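Local coordinates for protein uncharacterized metal-dependent hydrolase (Pyrococcus horikoshii, PDB 3IGH) that probably acts as a metal-dependent hydrolase of the amidohydrolase family, cleaving carbon-nitrogen bonds other than peptide bonds, though its substrate is unknown, at residues L73-S76 with L77-D81; D185-Y188 with Y189-A193; D326-E329 with T330-F333. One frame throughout, in Å; residues are numbered along the deposited sequence.

In the fold
Three short pieces of helix illustrate how local order is kept along, and lost at the end of, the helices of an amidohydrolase chain. Contacts 1 and 2 are neighbours, their centres 11 Å apart, and belong to helices 70-78 and 183-199. Two polar links join them: Glu-78 OE1 lies 2.7 Å from Tyr-188 OH, a probable hydrogen bond, and Glu-78 OE2 makes a salt bridge of 3.1 Å with Arg-192 NE. Contact 3 ends helix 318-331 about 24 Å from either, nearest atoms to nearest atoms. A sulfate, probably from the crystallisation liquor, lies about 4 to 5 Å from one side chain of each contact.

Contact 1: L73-S76 with L77-D81; sequences LGMS and LEMVD
Leu-73 and Leu-77, one helical turn apart, form the close-packed side of this local contact near the end of helix 70-78. Leu-73 CD1 and Leu-77 CD1 meet at 3.9 Å, and Leu-77 holds its CG beside its own backbone N (chi1 -69°), which carries that branch back over the preceding turn until Leu-77 CG lies 3.3 Å from Leu-73 O. The same carbonyl oxygen accepts the backbone bond from Leu-77 N, 3.0 Å long with an N-H...O angle of 151°. Helix 183-199 covers this flank, Ala-193 and Leu-197 resting on Leu-73 and His-196 on Leu-77.

One residue further on, the order slackens. Glu-78 N binds Met-75 O at 3.1 Å from above the carbonyl plane, and its bond to Gly-74 O is only weak. Met-79 N makes another weak bond, to Ser-76 O. A water donates to Ser-76 O at 2.6 Å and to Met-79 O at 2.8 Å, bridging the two. The thioethers of Met-75 and Met-79 approach one another toward Phe-104, but Met-75 has two conformers and the details of that meeting are doubtful. Bonds from Glu-78 N and, weakly, Met-79 N to the oxygens three residues back thus appear beside the four-residue pattern, as is common in the last turn of a helix, and here that turn leads into strand 80-81.

Contact 2: D185-Y188 with Y189-A193; sequences DYVY and YIKRA
Regular alpha-helical bonding, in the first half of helix 183-199, joins Asp-185, Tyr-186, Val-187 and Tyr-188 to the residues four places on. The bond from Tyr-189 N to Asp-185 O, 2.9 Å long with an N-H...O angle of 161°, is representative, and those of Ile-190, Lys-191 and Arg-192 differ little from it. Side chains fold back over the same oxygens. With its CG beside the backbone N (chi1 -69°), Tyr-189 sets its ring close to the turn before, Tyr-189 CD2 lying 3.2 Å from Asp-185 O. Ile-190 does likewise on the adjoining flank, its CG1 3.3 Å from Tyr-186 O.

The rings of Tyr-188 and Tyr-189 meet obliquely, their planes at 63° and their centroids 5.9 Å apart, and Tyr-188 CD2 touches Tyr-189 CD1 at 3.8 Å. The Tyr-188 ring stands at the exposed side of the helix; Glu-78 of helix 70-78 is the outside partner of both Tyr-188 and Arg-192. Tyr-186 is buried, its OH bound to Asn-177 O and Asn-211. The helix packs between helix 70-78, which meets Tyr-189 and Ala-193, and helix 212-223, which receives Val-187 and Ile-190, consistent with the outer helical layer of the TIM-barrel fold of the amidohydrolase family.

Contact 3: D326-E329 with T330-F333; sequences DVFE and TTGF
Thr-331 grips Val-327 O twice. Thr-331 OG1 donates to Val-327 O at 2.8 Å and Thr-331 N at 3.1 Å, the two arriving from opposite faces of the carbonyl plane. A chi1 of 55° sets OG1 between the backbone N and the carbonyl carbon, where it can turn back along the helix to reach this acceptor. A valine in its place would probably leave Val-327 O with the backbone N-H alone and put a methyl against the oxygen where the second donor had been.

Alongside, Thr-330 N bonds to Asp-326 O at 3.0 Å, the i to i+4 bond one residue before that of Thr-331. The closure is a Schellman motif: Gly-332, with positive phi, is the C-prime residue, Gly-332 N binding Glu-329 O at 3.2 Å while Phe-333 N makes a weak bond to Phe-328 O. Positive phi favours glycine at this place. On the solvent side a water donates to Glu-329 OE2 at 2.8 Å and seems also to reach Thr-330 OG1, although Thr-330 has two conformers. Glu-329 and Asp-326 both form salt bridges with Arg-350, and Asp-326 has a second partner in Arg-294.

Packing lies beyond the motif. Past Gly-332 the chain brings Phe-333 O obliquely to the Phe-328 ring, 3.4 Å from Phe-328 CD1, and Phe-328 CE1 meets Phe-333 CD2 at 4.2 Å. Val-327 and Phe-328 rest on strand 310-315, Val-327 and Thr-331 also on helix 294-305. Helix 318-331, which the Schellman motif ends, links strand 310-315 to strand 336-337 in a beta-alpha-beta unit.

Contact 1: L73-S76 with L77-D81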
loop_
_atom_site.group_PDB
_atom_site.type_symbol
_atom_site.label_atom_id
_atom_site.label_comp_id
_atom_site.label_asym_id
_atom_site.label_seq_id
_atom_site.Cartn_x
_atom_site.Cartn_y
_atom_site.Cartn_z
ATOM N N LEU A 73 20.697 6.080 9.992
ATOM C CA LEU A 73 21.665 4.991 10.117
ATOM C C LEU A 73 22.521 4.910 8.849
ATOM O O LEU A 73 23.742 4.788 8.924
ATOM C CB LEU A 73 20.981 3.646 10.397
ATOM C CG LEU A 73 21.863 2.384 10.378
ATOM C CD1 LEU A 73 23.035 2.484 11.355
ATOM C CD2 LEU A 73 21.023 1.112 10.659
ATOM N N GLY A 74 21.870 4.980 7.696
ATOM C CA GLY A 74 22.563 5.032 6.406
ATOM C C GLY A 74 23.557 6.180 6.329
ATOM O O GLY A 74 24.690 5.969 5.913
ATOM N N MET A 75 23.134 7.372 6.763
ATOM C CA MET A 75 23.997 8.565 6.772
ATOM C C MET A 75 25.203 8.350 7.682
ATOM O O MET A 75 26.338 8.635 7.285
ATOM C CB MET A 75 23.229 9.839 7.187
ATOM C CG MET A 75 24.157 11.040 7.542
ATOM S SD MET A 75 23.491 12.727 7.468
ATOM C CE MET A 75 23.119 12.820 5.718
ATOM N N SER A 76 24.945 7.820 8.886
ATOM C CA SER A 76 25.982 7.574 9.894
ATOM C C SER A 76 27.052 6.608 9.389
ATOM O O SER A 76 28.230 6.773 9.680
ATOM C CB SER A 76 25.347 7.026 11.173
ATOM O OG SER A 76 26.314 6.779 12.180
ATOM N N LEU A 77 26.624 5.595 8.641
ATOM C CA LEU A 77 27.549 4.600 8.093
ATOM C C LEU A 77 28.463 5.165 6.995
ATOM O O LEU A 77 29.529 4.614 6.724
ATOM C CB LEU A 77 26.789 3.369 7.583
ATOM C CG LEU A 77 26.129 2.493 8.665
ATOM C CD1 LEU A 77 25.026 1.619 8.072
ATOM C CD2 LEU A 77 27.152 1.642 9.423
ATOM N N GLU A 78 28.029 6.260 6.379
ATOM C CA GLU A 78 28.767 6.934 5.308
ATOM C C GLU A 78 29.555 8.146 5.783
ATOM O O GLU A 78 30.409 8.661 5.054
ATOM C CB GLU A 78 27.790 7.351 4.206
ATOM C CG GLU A 78 27.126 6.152 3.531
ATOM C CD GLU A 78 28.148 5.211 2.903
ATOM O OE1 GLU A 78 28.944 5.684 2.065
ATOM O OE2 GLU A 78 28.164 4.009 3.251
ATOM N N MET A 79 29.260 8.597 6.999
ATOM C CA MET A 79 29.877 9.789 7.589
ATOM C C MET A 79 31.360 9.574 7.892
ATOM O O MET A 79 31.801 8.446 8.118
ATOM C CB MET A 79 29.164 10.173 8.892
ATOM C CG MET A 79 28.037 11.167 8.746
ATOM S SD MET A 79 27.324 11.588 10.349
ATOM C CE MET A 79 26.345 13.013 9.919
ATOM N N VAL A 80 32.116 10.669 7.899
ATOM C CA VAL A 80 33.498 10.655 8.366
ATOM C C VAL A 80 33.523 10.673 9.897
ATOM O O VAL A 80 32.937 11.556 10.540
ATOM C CB VAL A 80 34.320 11.848 7.793
ATOM C CG1 VAL A 80 35.777 11.769 8.242
ATOM C CG2 VAL A 80 34.260 11.859 6.268
ATOM N N ASP A 81 34.205 9.687 10.471
ATOM C CA ASP A 81 34.336 9.554 11.916
ATOM C C ASP A 81 35.520 10.405 12.404
ATOM O O ASP A 81 36.679 10.096 12.113
ATOM C CB ASP A 81 34.531 8.072 12.270
ATOM C CG ASP A 81 34.432 7.793 13.763
ATOM O OD1 ASP A 81 34.362 8.744 14.573
ATOM O OD2 ASP A 81 34.416 6.600 14.129
HETATM O O HOH W 1 30.855 6.470 9.804
#

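Contact 2: D185-Y188 with Y189-A193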
loop_
_atom_site.group_PDB
_atom_site.type_symbol
_atom_site.label_atom_id
_atom_site.label_comp_id
_atom_site.label_asym_id
_atom_site.label_seq_id
_atom_site.Cartn_x
_atom_site.Cartn_y
_atom_site.Cartn_z
ATOM N N ASP A 185 19.478 10.236 -2.639
ATOM C CA ASP A 185 20.334 10.138 -1.446
ATOM C C ASP A 185 19.690 9.255 -0.374
ATOM O O ASP A 185 20.355 8.398 0.211
ATOM C CB ASP A 185 20.606 11.506 -0.835
ATOM C CG ASP A 185 21.490 12.371 -1.711
ATOM O OD1 ASP A 185 22.308 11.830 -2.482
ATOM O OD2 ASP A 185 21.353 13.597 -1.622
ATOM N N TYR A 186 18.402 9.483 -0.132
ATOM C CA TYR A 186 17.634 8.682 0.826
ATOM C C TYR A 186 17.558 7.216 0.417
ATOM O O TYR A 186 17.684 6.340 1.273
ATOM C CB TYR A 186 16.232 9.248 1.028
ATOM C CG TYR A 186 16.138 10.404 2.001
ATOM C CD1 TYR A 186 16.265 11.724 1.562
ATOM C CD2 TYR A 186 15.902 10.180 3.358
ATOM C CE1 TYR A 186 16.160 12.794 2.452
ATOM C CE2 TYR A 186 15.806 11.237 4.258
ATOM C CZ TYR A 186 15.937 12.536 3.794
ATOM O OH TYR A 186 15.824 13.578 4.666
ATOM N N VAL A 187 17.375 6.947 -0.878
ATOM C CA VAL A 187 17.379 5.562 -1.381
ATOM C C VAL A 187 18.729 4.902 -1.043
ATOM O O VAL A 187 18.766 3.796 -0.515
ATOM C CB VAL A 187 17.055 5.471 -2.917
ATOM C CG1 VAL A 187 17.292 4.070 -3.469
ATOM C CG2 VAL A 187 15.613 5.890 -3.197
ATOM N N TYR A 188 19.817 5.616 -1.324
ATOM C CA TYR A 188 21.172 5.146 -1.035
ATOM C C TYR A 188 21.377 4.882 0.469
ATOM O O TYR A 188 21.891 3.829 0.845
ATOM C CB TYR A 188 22.190 6.158 -1.574
ATOM C CG TYR A 188 23.632 5.859 -1.221
ATOM C CD1 TYR A 188 24.393 4.993 -2.001
ATOM C CD2 TYR A 188 24.240 6.463 -0.121
ATOM C CE1 TYR A 188 25.720 4.718 -1.681
ATOM C CE2 TYR A 188 25.561 6.197 0.207
ATOM C CZ TYR A 188 26.294 5.325 -0.576
ATOM O OH TYR A 188 27.604 5.069 -0.252
ATOM N N TYR A 189 20.961 5.833 1.311
ATOM C CA TYR A 189 21.105 5.688 2.764
ATOM C C TYR A 189 20.292 4.524 3.322
ATOM O O TYR A 189 20.787 3.760 4.154
ATOM C CB TYR A 189 20.728 6.977 3.488
ATOM C CG TYR A 189 21.697 8.122 3.279
ATOM C CD1 TYR A 189 23.074 7.904 3.226
ATOM C CD2 TYR A 189 21.234 9.431 3.161
ATOM C CE1 TYR A 189 23.966 8.964 3.050
ATOM C CE2 TYR A 189 22.114 10.491 2.977
ATOM C CZ TYR A 189 23.474 10.248 2.920
ATOM O OH TYR A 189 24.341 11.298 2.739
ATOM N N ILE A 190 19.056 4.376 2.850
ATOM C CA ILE A 190 18.189 3.288 3.333
ATOM C C ILE A 190 18.724 1.926 2.884
ATOM O O ILE A 190 18.714 0.963 3.659
ATOM C CB ILE A 190 16.698 3.495 2.925
ATOM C CG1 ILE A 190 16.125 4.712 3.656
ATOM C CG2 ILE A 190 15.853 2.257 3.279
ATOM C CD1 ILE A 190 14.883 5.314 2.987
ATOM N N LYS A 191 19.212 1.846 1.647
ATOM C CA LYS A 191 19.840 0.602 1.166
ATOM C C LYS A 191 21.056 0.229 2.022
ATOM O O LYS A 191 21.219 -0.926 2.405
ATOM C CB LYS A 191 20.238 0.706 -0.305
ATOM C CG LYS A 191 19.059 0.583 -1.272
ATOM C CD LYS A 191 19.509 0.524 -2.731
ATOM C CE LYS A 191 19.776 -0.907 -3.172
ATOM N NZ LYS A 191 19.983 -0.997 -4.644
ATOM N N ARG A 192 21.881 1.195 2.344
ATOM C CA ARG A 192 23.005 0.939 3.190
ATOM C C ARG A 192 22.599 0.475 4.575
ATOM O O ARG A 192 23.120 -0.464 5.078
ATOM C CB ARG A 192 23.949 2.113 3.221
ATOM C CG ARG A 192 25.102 1.961 4.143
ATOM C CD ARG A 192 26.431 1.697 3.453
ATOM N NE ARG A 192 27.429 1.162 4.376
ATOM C CZ ARG A 192 27.292 0.006 5.021
ATOM N NH1 ARG A 192 26.210 -0.739 4.816
ATOM N NH2 ARG A 192 28.228 -0.408 5.866
ATOM N N ALA A 193 21.640 1.149 5.163
ATOM C CA ALA A 193 21.136 0.775 6.481
ATOM C C ALA A 193 20.528 -0.625 6.533
ATOM O O ALA A 193 20.857 -1.403 7.430
ATOM C CB ALA A 193 20.121 1.821 6.985
#

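Contact 3: D326-E329 with T330-F333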
loop_
_atom_site.group_PDB
_atom_site.type_symbol
_atom_site.label_atom_id
_atom_site.label_comp_id
_atom_site.label_asym_id
_atom_site.label_seq_id
_atom_site.Cartn_x
_atom_site.Cartn_y
_atom_site.Cartn_z
ATOM N N ASP A 326 -2.018 10.923 29.284
ATOM C CA ASP A 326 -3.204 11.794 29.176
ATOM C C ASP A 326 -3.784 11.773 27.758
ATOM O O ASP A 326 -5.003 11.685 27.583
ATOM C CB ASP A 326 -2.869 13.242 29.570
ATOM C CG ASP A 326 -2.762 13.448 31.082
ATOM O OD1 ASP A 326 -3.074 12.526 31.854
ATOM O OD2 ASP A 326 -2.349 14.550 31.499
ATOM N N VAL A 327 -2.902 11.824 26.755
ATOM C CA VAL A 327 -3.300 11.786 25.345
ATOM C C VAL A 327 -4.009 10.469 25.024
ATOM O O VAL A 327 -5.107 10.468 24.452
ATOM C CB VAL A 327 -2.087 12.031 24.400
ATOM C CG1 VAL A 327 -2.487 11.918 22.936
ATOM C CG2 VAL A 327 -1.506 13.413 24.657
ATOM N N PHE A 328 -3.404 9.354 25.435
ATOM C CA PHE A 328 -3.984 8.037 25.194
ATOM C C PHE A 328 -5.291 7.781 25.975
ATOM O O PHE A 328 -6.210 7.119 25.468
ATOM C CB PHE A 328 -2.930 6.925 25.410
ATOM C CG PHE A 328 -1.822 6.925 24.359
ATOM C CD1 PHE A 328 -2.085 7.297 23.043
ATOM C CD2 PHE A 328 -0.526 6.533 24.690
ATOM C CE1 PHE A 328 -1.078 7.290 22.072
ATOM C CE2 PHE A 328 0.490 6.525 23.731
ATOM C CZ PHE A 328 0.219 6.899 22.426
ATOM N N GLU A 329 -5.393 8.347 27.175
ATOM C CA GLU A 329 -6.612 8.215 27.958
ATOM C C GLU A 329 -7.775 8.947 27.291
ATOM O O GLU A 329 -8.842 8.358 27.104
ATOM C CB GLU A 329 -6.419 8.726 29.384
ATOM C CG GLU A 329 -7.639 8.506 30.267
ATOM C CD GLU A 329 -7.744 9.507 31.411
ATOM O OE1 GLU A 329 -8.764 9.463 32.126
ATOM O OE2 GLU A 329 -6.819 10.332 31.601
ATOM N N THR A 330 -7.543 10.198 26.885
ATOM C CA THR A 330 -8.561 11.074 26.293
ATOM C C THR A 330 -9.080 10.553 24.943
ATOM O O THR A 330 -10.262 10.674 24.614
ATOM C CB THR A 330 -7.987 12.511 26.130
ATOM O OG1 THR A 330 -7.579 13.015 27.409
ATOM C CG2 THR A 330 -8.998 13.462 25.533
ATOM N N THR A 331 -8.171 9.989 24.150
ATOM C CA THR A 331 -8.535 9.508 22.826
ATOM C C THR A 331 -9.099 8.092 22.897
ATOM O O THR A 331 -9.675 7.598 21.927
ATOM C CB THR A 331 -7.341 9.560 21.855
ATOM O OG1 THR A 331 -6.230 8.833 22.411
ATOM C CG2 THR A 331 -6.938 10.998 21.598
ATOM N N GLY A 332 -8.936 7.458 24.058
ATOM C CA GLY A 332 -9.310 6.066 24.262
ATOM C C GLY A 332 -8.532 5.091 23.399
ATOM O O GLY A 332 -9.023 4.014 23.093
ATOM N N PHE A 333 -7.318 5.468 23.000
ATOM C CA PHE A 333 -6.514 4.609 22.139
ATOM C C PHE A 333 -5.298 4.065 22.881
ATOM O O PHE A 333 -4.483 4.848 23.361
ATOM C CB PHE A 333 -6.091 5.347 20.858
ATOM C CG PHE A 333 -5.116 4.574 20.004
ATOM C CD1 PHE A 333 -5.499 3.380 19.398
ATOM C CD2 PHE A 333 -3.816 5.044 19.806
ATOM C CE1 PHE A 333 -4.603 2.650 18.617
ATOM C CE2 PHE A 333 -2.914 4.331 19.001
ATOM C CZ PHE A 333 -3.308 3.127 18.419
HETATM O O HOH W 2 -6.649 12.406 29.789
#